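Local coordinates for protein diacylglycerol O-acyltransferase (Marinobacter hydrocarbonoclasticus, PDB 6CHJ) that probably transfers the acyl group of acyl-CoA to diacylglycerol, giving triacylglycerol, and belongs to the wax ester synthase/diacylglycerol acyltransferase family, at residues Q244-K249 with V421-I426. Sequence-based numbering, arbitrary orientation.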
loop_
_atom_site.group_PDB
_atom_site.type_symbol
_atom_site.label_atom_id
_atom_site.label_comp_id
_atom_site.label_asym_id
_atom_site.label_seq_id
_atom_site.Cartn_x
_atom_site.Cartn_y
_atom_site.Cartn_z
ATOM N N GLN B 244 -11.688 -18.962 -5.186
ATOM C CA GLN B 244 -12.552 -20.081 -4.817
ATOM C C GLN B 244 -12.014 -21.360 -5.447
ATOM O O GLN B 244 -11.299 -21.324 -6.454
ATOM C CB GLN B 244 -14.009 -19.847 -5.244
ATOM C CG GLN B 244 -15.023 -20.945 -4.853
ATOM C CD GLN B 244 -14.872 -21.454 -3.414
ATOM O OE1 GLN B 244 -13.932 -22.195 -3.078
ATOM N NE2 GLN B 244 -15.811 -21.053 -2.556
ATOM N N SER B 245 -12.362 -22.483 -4.825
ATOM C CA SER B 245 -11.974 -23.818 -5.245
ATOM C C SER B 245 -13.194 -24.567 -5.758
ATOM O O SER B 245 -14.310 -24.380 -5.261
ATOM C CB SER B 245 -11.357 -24.607 -4.081
ATOM O OG SER B 245 -10.049 -24.156 -3.757
ATOM N N TRP B 246 -12.971 -25.427 -6.753
ATOM C CA TRP B 246 -13.999 -26.322 -7.274
ATOM C C TRP B 246 -13.427 -27.729 -7.379
ATOM O O TRP B 246 -12.279 -27.907 -7.802
ATOM C CB TRP B 246 -14.515 -25.864 -8.651
ATOM C CG TRP B 246 -15.531 -24.743 -8.606
ATOM C CD1 TRP B 246 -16.869 -24.869 -8.616
ATOM C CD2 TRP B 246 -15.263 -23.332 -8.565
ATOM N NE1 TRP B 246 -17.469 -23.631 -8.600
ATOM C CE2 TRP B 246 -16.503 -22.671 -8.548
ATOM C CE3 TRP B 246 -14.094 -22.571 -8.539
ATOM C CZ2 TRP B 246 -16.617 -21.281 -8.489
ATOM C CZ3 TRP B 246 -14.204 -21.185 -8.480
ATOM C CH2 TRP B 246 -15.456 -20.556 -8.452
ATOM N N CYS B 247 -14.234 -28.732 -7.020
ATOM C CA CYS B 247 -13.715 -30.095 -6.973
ATOM C C CYS B 247 -13.451 -30.624 -8.374
ATOM O O CYS B 247 -14.299 -30.517 -9.263
ATOM C CB CYS B 247 -14.672 -31.039 -6.252
ATOM S SG CYS B 247 -14.089 -32.756 -6.427
ATOM N N LEU B 248 -12.281 -31.237 -8.553
ATOM C CA LEU B 248 -11.860 -31.722 -9.865
ATOM C C LEU B 248 -12.809 -32.793 -10.417
ATOM O O LEU B 248 -13.285 -32.679 -11.555
ATOM C CB LEU B 248 -10.435 -32.263 -9.768
ATOM C CG LEU B 248 -9.544 -32.287 -10.998
ATOM C CD1 LEU B 248 -9.880 -31.135 -11.936
ATOM C CD2 LEU B 248 -8.081 -32.248 -10.563
ATOM N N LYS B 249 -13.094 -33.851 -9.641
ATOM C CA LYS B 249 -13.890 -34.943 -10.212
ATOM C C LYS B 249 -15.304 -34.494 -10.528
ATOM O O LYS B 249 -15.927 -35.014 -11.464
ATOM C CB LYS B 249 -13.907 -36.183 -9.298
ATOM C CG LYS B 249 -14.996 -37.231 -9.699
ATOM C CD LYS B 249 -14.855 -37.756 -11.171
ATOM C CE LYS B 249 -16.193 -38.311 -11.724
ATOM N NZ LYS B 249 -16.191 -38.569 -13.202
ATOM N N VAL B 421 -9.539 -27.438 -8.452
ATOM C CA VAL B 421 -9.061 -26.422 -9.385
ATOM C C VAL B 421 -9.306 -25.063 -8.738
ATOM O O VAL B 421 -10.386 -24.816 -8.181
ATOM C CB VAL B 421 -9.745 -26.549 -10.768
ATOM C CG1 VAL B 421 -9.657 -25.264 -11.562
ATOM C CG2 VAL B 421 -9.096 -27.673 -11.565
ATOM N N GLU B 422 -8.297 -24.198 -8.786
ATOM C CA GLU B 422 -8.283 -22.968 -8.000
ATOM C C GLU B 422 -8.435 -21.761 -8.916
ATOM O O GLU B 422 -7.674 -21.615 -9.883
ATOM C CB GLU B 422 -6.974 -22.866 -7.220
ATOM C CG GLU B 422 -6.570 -24.187 -6.586
ATOM C CD GLU B 422 -7.287 -24.395 -5.280
ATOM O OE1 GLU B 422 -8.529 -24.514 -5.309
ATOM O OE2 GLU B 422 -6.624 -24.433 -4.228
ATOM N N PHE B 423 -9.413 -20.907 -8.616
ATOM C CA PHE B 423 -9.692 -19.727 -9.426
ATOM C C PHE B 423 -9.230 -18.488 -8.674
ATOM O O PHE B 423 -9.704 -18.233 -7.563
ATOM C CB PHE B 423 -11.181 -19.594 -9.748
ATOM C CG PHE B 423 -11.651 -20.461 -10.883
ATOM C CD1 PHE B 423 -12.036 -19.891 -12.092
ATOM C CD2 PHE B 423 -11.748 -21.843 -10.728
ATOM C CE1 PHE B 423 -12.508 -20.683 -13.142
ATOM C CE2 PHE B 423 -12.219 -22.646 -11.773
ATOM C CZ PHE B 423 -12.604 -22.066 -12.971
ATOM N N GLY B 424 -8.326 -17.715 -9.288
ATOM C CA GLY B 424 -7.995 -16.396 -8.784
ATOM C C GLY B 424 -8.380 -15.288 -9.748
ATOM O O GLY B 424 -7.770 -15.150 -10.814
ATOM N N LEU B 425 -9.384 -14.492 -9.382
ATOM C CA LEU B 425 -9.854 -13.359 -10.165
ATOM C C LEU B 425 -9.409 -12.071 -9.474
ATOM O O LEU B 425 -9.825 -11.800 -8.341
ATOM C CB LEU B 425 -11.376 -13.387 -10.302
ATOM C CG LEU B 425 -12.024 -14.739 -10.660
ATOM C CD1 LEU B 425 -13.490 -14.574 -10.975
ATOM C CD2 LEU B 425 -11.329 -15.410 -11.818
ATOM N N ILE B 426 -8.571 -11.280 -10.150
ATOM C CA ILE B 426 -8.118 -9.983 -9.645
ATOM C C ILE B 426 -8.579 -8.901 -10.617
ATOM O O ILE B 426 -8.424 -9.041 -11.836
ATOM C CB ILE B 426 -6.591 -9.942 -9.443
ATOM C CG1 ILE B 426 -6.176 -8.649 -8.740
ATOM C CG2 ILE B 426 -5.843 -10.152 -10.756
ATOM C CD1 ILE B 426 -6.333 -8.702 -7.251
#
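Strands 239-247 and 420-428 pair antiparallel at one margin of the six-stranded mixed sheet, joining the catalytic-domain sequence to the C-terminal one. Q244-F423 and W246-V421 are hydrogen-bonded pairs: F423 N gives a nearly straight bond to Q244 O (2.9 Å, 170°), and V421 N reaches W246 O at 2.9 Å. Between them lies the non-hydrogen-bonded pair S245-E422, where S245 CA leans on V421 O (3.5 Å) in a CA-H...O contact. On the face carrying W246 and F423, the indole runs back along its own strand, over Q244 CG; the six-membered rings, centroids 4.8 Å apart, are inclined at 70°. CG of both lies anti to the carbonyl carbon (chi1 -80°), which brings W246 CE3 to 3.3 Å from F423 CD2. M269 of helix 262-280 and L442 of helix 437-453 touch this aromatic pair. Cutting F423 back to an alanine is likely to leave W246 CE3 and CZ3 without their aromatic neighbour and open a gap toward helix 262-280. Farther along, L248 CD1 rests on V421 CG2 (3.6 Å). On the other face, S245 OG bonds Y399 and E422 OE2 takes the M398 amide; polar ties to strand 393-401 thus stand against mainly hydrophobic packing under the two helices.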